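Local coordinates for protein succinate dehydrogenase subunit A (Mycolicibacterium smegmatis, PDB 7D6V) that forms the FAD-carrying flavoprotein subunit of a mycobacterial succinate dehydrogenase and probably oxidises succinate to fumarate, passing the electrons on toward a membrane quinone, at residues Thr483-Val496 against Glu507-Tyr519. Residues are numbered along the deposited sequence; the frame is centred on the assembly and turned at random.
Sequences TLHAELQQSMNDLV and EALDRLQELKRRY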
loop_
_atom_site.group_PDB
_atom_site.type_symbol
_atom_site.label_atom_id
_atom_site.label_comp_id
_atom_site.label_asym_id
_atom_site.label_seq_id
_atom_site.Cartn_x
_atom_site.Cartn_y
_atom_site.Cartn_z
ATOM N N THR A 483 -2.881 30.249 -1.789
ATOM C CA THR A 483 -3.967 31.066 -1.258
ATOM C C THR A 483 -5.214 30.956 -2.126
ATOM O O THR A 483 -6.330 30.787 -1.616
ATOM C CB THR A 483 -3.505 32.520 -1.144
ATOM O OG1 THR A 483 -2.512 32.624 -0.120
ATOM C CG2 THR A 483 -4.668 33.436 -0.811
ATOM N N LEU A 484 -5.041 31.034 -3.447
ATOM C CA LEU A 484 -6.175 30.911 -4.356
ATOM C C LEU A 484 -6.817 29.535 -4.244
ATOM O O LEU A 484 -8.049 29.412 -4.249
ATOM C CB LEU A 484 -5.723 31.164 -5.794
ATOM C CG LEU A 484 -5.561 32.603 -6.285
ATOM C CD1 LEU A 484 -4.791 32.619 -7.592
ATOM C CD2 LEU A 484 -6.895 33.286 -6.454
ATOM N N HIS A 485 -5.995 28.488 -4.152
ATOM C CA HIS A 485 -6.526 27.138 -4.021
ATOM C C HIS A 485 -7.331 26.984 -2.738
ATOM O O HIS A 485 -8.412 26.383 -2.742
ATOM C CB HIS A 485 -5.387 26.122 -4.065
ATOM C CG HIS A 485 -5.846 24.700 -4.017
ATOM N ND1 HIS A 485 -5.096 23.695 -3.445
ATOM C CD2 HIS A 485 -6.977 24.112 -4.472
ATOM C CE1 HIS A 485 -5.745 22.551 -3.550
ATOM N NE2 HIS A 485 -6.889 22.776 -4.169
ATOM N N ALA A 486 -6.817 27.519 -1.628
ATOM C CA ALA A 486 -7.540 27.438 -0.364
ATOM C C ALA A 486 -8.860 28.196 -0.429
ATOM O O ALA A 486 -9.878 27.727 0.095
ATOM C CB ALA A 486 -6.670 27.970 0.772
ATOM N N GLU A 487 -8.863 29.372 -1.060
ATOM C CA GLU A 487 -10.107 30.128 -1.180
ATOM C C GLU A 487 -11.131 29.378 -2.021
ATOM O O GLU A 487 -12.319 29.332 -1.674
ATOM C CB GLU A 487 -9.830 31.510 -1.765
ATOM C CG GLU A 487 -8.976 32.382 -0.870
ATOM C CD GLU A 487 -8.937 33.822 -1.324
ATOM O OE1 GLU A 487 -9.691 34.172 -2.254
ATOM O OE2 GLU A 487 -8.153 34.606 -0.750
ATOM N N LEU A 488 -10.689 28.772 -3.127
ATOM C CA LEU A 488 -11.596 27.966 -3.936
ATOM C C LEU A 488 -12.156 26.799 -3.138
ATOM O O LEU A 488 -13.355 26.502 -3.212
ATOM C CB LEU A 488 -10.881 27.451 -5.184
ATOM C CG LEU A 488 -11.648 26.376 -5.959
ATOM C CD1 LEU A 488 -12.817 26.984 -6.703
ATOM C CD2 LEU A 488 -10.736 25.635 -6.915
ATOM N N GLN A 489 -11.299 26.116 -2.378
ATOM C CA GLN A 489 -11.751 24.970 -1.602
ATOM C C GLN A 489 -12.789 25.381 -0.569
ATOM O O GLN A 489 -13.816 24.712 -0.409
ATOM C CB GLN A 489 -10.560 24.295 -0.931
ATOM C CG GLN A 489 -9.723 23.466 -1.874
ATOM C CD GLN A 489 -8.698 22.631 -1.149
ATOM O OE1 GLN A 489 -7.950 23.135 -0.317
ATOM N NE2 GLN A 489 -8.658 21.343 -1.460
ATOM N N GLN A 490 -12.544 26.492 0.131
ATOM C CA GLN A 490 -13.503 26.965 1.120
ATOM C C GLN A 490 -14.830 27.337 0.472
ATOM O O GLN A 490 -15.898 26.983 0.983
ATOM C CB GLN A 490 -12.929 28.158 1.884
ATOM C CG GLN A 490 -13.789 28.622 3.049
ATOM C CD GLN A 490 -13.870 27.596 4.160
ATOM O OE1 GLN A 490 -12.958 27.473 4.973
ATOM N NE2 GLN A 490 -14.966 26.848 4.197
ATOM N N SER A 491 -14.784 28.046 -0.659
ATOM C CA SER A 491 -16.021 28.460 -1.312
ATOM C C SER A 491 -16.829 27.260 -1.791
ATOM O O SER A 491 -18.052 27.214 -1.610
ATOM C CB SER A 491 -15.704 29.393 -2.477
ATOM O OG SER A 491 -15.010 30.539 -2.021
ATOM N N MET A 492 -16.164 26.272 -2.394
ATOM C CA MET A 492 -16.885 25.096 -2.869
ATOM C C MET A 492 -17.444 24.280 -1.711
ATOM O O MET A 492 -18.569 23.779 -1.792
ATOM C CB MET A 492 -15.985 24.232 -3.749
ATOM C CG MET A 492 -15.540 24.912 -5.026
ATOM S SD MET A 492 -16.937 25.307 -6.090
ATOM C CE MET A 492 -17.391 23.678 -6.673
ATOM N N ASN A 493 -16.681 24.134 -0.627
ATOM C CA ASN A 493 -17.187 23.392 0.521
ATOM C C ASN A 493 -18.394 24.086 1.140
ATOM O O ASN A 493 -19.369 23.428 1.520
ATOM C CB ASN A 493 -16.081 23.215 1.558
ATOM C CG ASN A 493 -16.255 21.962 2.385
ATOM O OD1 ASN A 493 -16.076 20.850 1.891
ATOM N ND2 ASN A 493 -16.606 22.134 3.650
ATOM N N ASP A 494 -18.348 25.414 1.255
ATOM C CA ASP A 494 -19.435 26.135 1.907
ATOM C C ASP A 494 -20.693 26.159 1.047
ATOM O O ASP A 494 -21.790 25.865 1.531
ATOM C CB ASP A 494 -18.994 27.560 2.238
ATOM C CG ASP A 494 -17.929 27.605 3.306
ATOM O OD1 ASP A 494 -17.368 26.541 3.637
ATOM O OD2 ASP A 494 -17.649 28.708 3.818
ATOM N N LEU A 495 -20.559 26.505 -0.233
ATOM C CA LEU A 495 -21.725 26.851 -1.032
ATOM C C LEU A 495 -22.166 25.755 -1.993
ATOM O O LEU A 495 -23.273 25.841 -2.530
ATOM C CB LEU A 495 -21.461 28.146 -1.807
ATOM C CG LEU A 495 -20.884 29.275 -0.948
ATOM C CD1 LEU A 495 -20.507 30.474 -1.788
ATOM C CD2 LEU A 495 -21.860 29.679 0.140
ATOM N N VAL A 496 -21.345 24.736 -2.229
ATOM C CA VAL A 496 -21.742 23.573 -3.020
ATOM C C VAL A 496 -21.405 22.352 -2.167
ATOM O O VAL A 496 -20.310 21.791 -2.257
ATOM C CB VAL A 496 -21.038 23.517 -4.379
ATOM C CG1 VAL A 496 -21.404 22.248 -5.122
ATOM C CG2 VAL A 496 -21.372 24.745 -5.210
ATOM N N GLU A 507 -24.175 32.786 -5.164
ATOM C CA GLU A 507 -23.015 33.437 -4.565
ATOM C C GLU A 507 -21.727 32.701 -4.915
ATOM O O GLU A 507 -20.683 33.327 -5.126
ATOM C CB GLU A 507 -23.196 33.525 -3.052
ATOM C CG GLU A 507 -22.003 34.082 -2.305
ATOM C CD GLU A 507 -22.103 33.848 -0.812
ATOM O OE1 GLU A 507 -23.140 33.313 -0.364
ATOM O OE2 GLU A 507 -21.147 34.194 -0.087
ATOM N N ALA A 508 -21.783 31.369 -4.979
ATOM C CA ALA A 508 -20.614 30.596 -5.376
ATOM C C ALA A 508 -20.188 30.936 -6.795
ATOM O O ALA A 508 -18.996 31.096 -7.068
ATOM C CB ALA A 508 -20.901 29.101 -5.250
ATOM N N LEU A 509 -21.147 31.054 -7.713
ATOM C CA LEU A 509 -20.812 31.462 -9.075
ATOM C C LEU A 509 -20.241 32.877 -9.103
ATOM O O LEU A 509 -19.259 33.154 -9.810
ATOM C CB LEU A 509 -22.047 31.361 -9.969
ATOM C CG LEU A 509 -22.439 29.951 -10.414
ATOM C CD1 LEU A 509 -23.821 29.950 -11.030
ATOM C CD2 LEU A 509 -21.419 29.391 -11.384
ATOM N N ASP A 510 -20.842 33.784 -8.329
ATOM C CA ASP A 510 -20.389 35.170 -8.314
ATOM C C ASP A 510 -18.955 35.281 -7.819
ATOM O O ASP A 510 -18.162 36.054 -8.369
ATOM C CB ASP A 510 -21.319 36.016 -7.446
ATOM C CG ASP A 510 -22.715 36.124 -8.022
ATOM O OD1 ASP A 510 -22.888 35.815 -9.220
ATOM O OD2 ASP A 510 -23.640 36.512 -7.278
ATOM N N ARG A 511 -18.597 34.525 -6.782
ATOM C CA ARG A 511 -17.227 34.589 -6.297
ATOM C C ARG A 511 -16.279 33.708 -7.100
ATOM O O ARG A 511 -15.069 33.946 -7.072
ATOM C CB ARG A 511 -17.157 34.232 -4.811
ATOM C CG ARG A 511 -17.637 32.855 -4.446
ATOM C CD ARG A 511 -17.319 32.561 -2.990
ATOM N NE ARG A 511 -17.991 33.473 -2.067
ATOM C CZ ARG A 511 -18.154 33.236 -0.768
ATOM N NH1 ARG A 511 -17.694 32.115 -0.232
ATOM N NH2 ARG A 511 -18.777 34.119 -0.002
ATOM N N LEU A 512 -16.793 32.732 -7.852
ATOM C CA LEU A 512 -15.951 32.031 -8.814
ATOM C C LEU A 512 -15.506 32.959 -9.931
ATOM O O LEU A 512 -14.378 32.843 -10.418
ATOM C CB LEU A 512 -16.693 30.829 -9.398
ATOM C CG LEU A 512 -16.597 29.493 -8.662
ATOM C CD1 LEU A 512 -17.549 28.483 -9.273
ATOM C CD2 LEU A 512 -15.180 28.967 -8.694
ATOM N N GLN A 513 -16.378 33.879 -10.350
ATOM C CA GLN A 513 -15.963 34.874 -11.336
ATOM C C GLN A 513 -14.816 35.736 -10.810
ATOM O O GLN A 513 -13.819 35.954 -11.510
ATOM C CB GLN A 513 -17.151 35.743 -11.741
ATOM C CG GLN A 513 -18.175 35.026 -12.601
ATOM C CD GLN A 513 -17.667 34.758 -14.005
ATOM O OE1 GLN A 513 -17.192 35.665 -14.688
ATOM N NE2 GLN A 513 -17.763 33.508 -14.441
ATOM N N GLU A 514 -14.930 36.217 -9.569
ATOM C CA GLU A 514 -13.850 36.996 -8.969
ATOM C C GLU A 514 -12.582 36.167 -8.833
ATOM O O GLU A 514 -11.473 36.667 -9.052
ATOM C CB GLU A 514 -14.279 37.526 -7.600
ATOM C CG GLU A 514 -15.403 38.540 -7.639
ATOM C CD GLU A 514 -14.996 39.838 -8.305
ATOM O OE1 GLU A 514 -13.810 40.214 -8.202
ATOM O OE2 GLU A 514 -15.861 40.487 -8.928
ATOM N N LEU A 515 -12.727 34.898 -8.462
ATOM C CA LEU A 515 -11.570 34.046 -8.237
ATOM C C LEU A 515 -10.830 33.771 -9.540
ATOM O O LEU A 515 -9.594 33.791 -9.581
ATOM C CB LEU A 515 -12.040 32.754 -7.576
ATOM C CG LEU A 515 -11.074 31.709 -7.046
ATOM C CD1 LEU A 515 -10.265 32.295 -5.914
ATOM C CD2 LEU A 515 -11.881 30.536 -6.564
ATOM N N LYS A 516 -11.566 33.553 -10.631
ATOM C CA LYS A 516 -10.919 33.357 -11.921
ATOM C C LYS A 516 -10.381 34.656 -12.502
ATOM O O LYS A 516 -9.465 34.613 -13.329
ATOM C CB LYS A 516 -11.882 32.694 -12.910
ATOM C CG LYS A 516 -12.935 33.610 -13.487
ATOM C CD LYS A 516 -14.075 32.813 -14.099
ATOM C CE LYS A 516 -13.706 32.273 -15.464
ATOM N NZ LYS A 516 -14.892 31.710 -16.163
ATOM N N ARG A 517 -10.923 35.807 -12.097
ATOM C CA ARG A 517 -10.278 37.069 -12.454
ATOM C C ARG A 517 -8.958 37.238 -11.712
ATOM O O ARG A 517 -7.973 37.717 -12.284
ATOM C CB ARG A 517 -11.209 38.242 -12.162
ATOM C CG ARG A 517 -10.632 39.590 -12.548
ATOM C CD ARG A 517 -11.335 40.722 -11.828
ATOM N NE ARG A 517 -11.326 40.536 -10.381
ATOM C CZ ARG A 517 -10.317 40.878 -9.589
ATOM N NH1 ARG A 517 -9.225 41.429 -10.099
ATOM N NH2 ARG A 517 -10.401 40.671 -8.283
ATOM N N ARG A 518 -8.922 36.854 -10.434
ATOM C CA ARG A 518 -7.678 36.909 -9.671
ATOM C C ARG A 518 -6.654 35.906 -10.184
ATOM O O ARG A 518 -5.449 36.117 -10.020
ATOM C CB ARG A 518 -7.952 36.659 -8.190
ATOM C CG ARG A 518 -8.553 37.834 -7.452
ATOM C CD ARG A 518 -8.924 37.446 -6.036
ATOM N NE ARG A 518 -7.770 36.962 -5.286
ATOM C CZ ARG A 518 -7.849 36.319 -4.127
ATOM N NH1 ARG A 518 -9.029 36.079 -3.580
ATOM N NH2 ARG A 518 -6.746 35.913 -3.516
ATOM N N TYR A 519 -7.113 34.805 -10.782
ATOM C CA TYR A 519 -6.194 33.798 -11.306
ATOM C C TYR A 519 -5.293 34.338 -12.409
ATOM O O TYR A 519 -4.215 33.781 -12.637
ATOM C CB TYR A 519 -6.976 32.594 -11.827
ATOM C CG TYR A 519 -6.103 31.487 -12.365
ATOM C CD1 TYR A 519 -5.334 30.708 -11.517
ATOM C CD2 TYR A 519 -6.046 31.224 -13.725
ATOM C CE1 TYR A 519 -4.534 29.701 -12.004
ATOM C CE2 TYR A 519 -5.249 30.216 -14.221
ATOM C CZ TYR A 519 -4.497 29.457 -13.356
ATOM O OH TYR A 519 -3.698 28.453 -13.844
#
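Leu484 lies alongside Leu515, pointing the other way, its CD2 3.6 Å from Leu515 CD1, where two antiparallel helices of an alpha-helical hairpin pack together. The hairpin is made of helices 481-495 and 502-518, joined by a short connection, and lies in the C-terminal region shared with fumarate reductase flavoproteins; the axes of 483-495 and 507-518 approach to 10.1 Å at 169°. Leu515 bridges two leucines of the other helix: with CG anti to its backbone N (chi1 -172°), it sends CD1 to Leu484 and CD2 to Leu488 CB, 3.5 Å away. Leu488 CD1 also meets Leu512 CD2, and helix 532-556 backs this side through Ser547. The backbones come closer at Leu495 and Ala508, CA to CA 5.8 Å against 7.3 Å for Leu484 and Leu515, an approach that the small alanine permits. Leu495 CD1 also lies over one face of the Arg511 guanidinium, 3.5 Å above its plane and displaced from the centre of the group. Along the more polar flank a salt bridge sets Arg518 NH1 against Glu487 OE1, while NH2 reaches OE2 in a weak bond of 3.4 Å; the carboxylate and guanidinium planes are turned 61° apart, so the pairing is not a flat two-pronged one. Leu484 CD2 sits over one guanidinium face, and Arg518 NH2 has a second carboxylate partner in Glu479, which probably helps fix the group. Ser491 OG turns back to its own helix, bonding Glu487 O at 3.0 Å from the face of the carbonyl plane opposite Ser491 N.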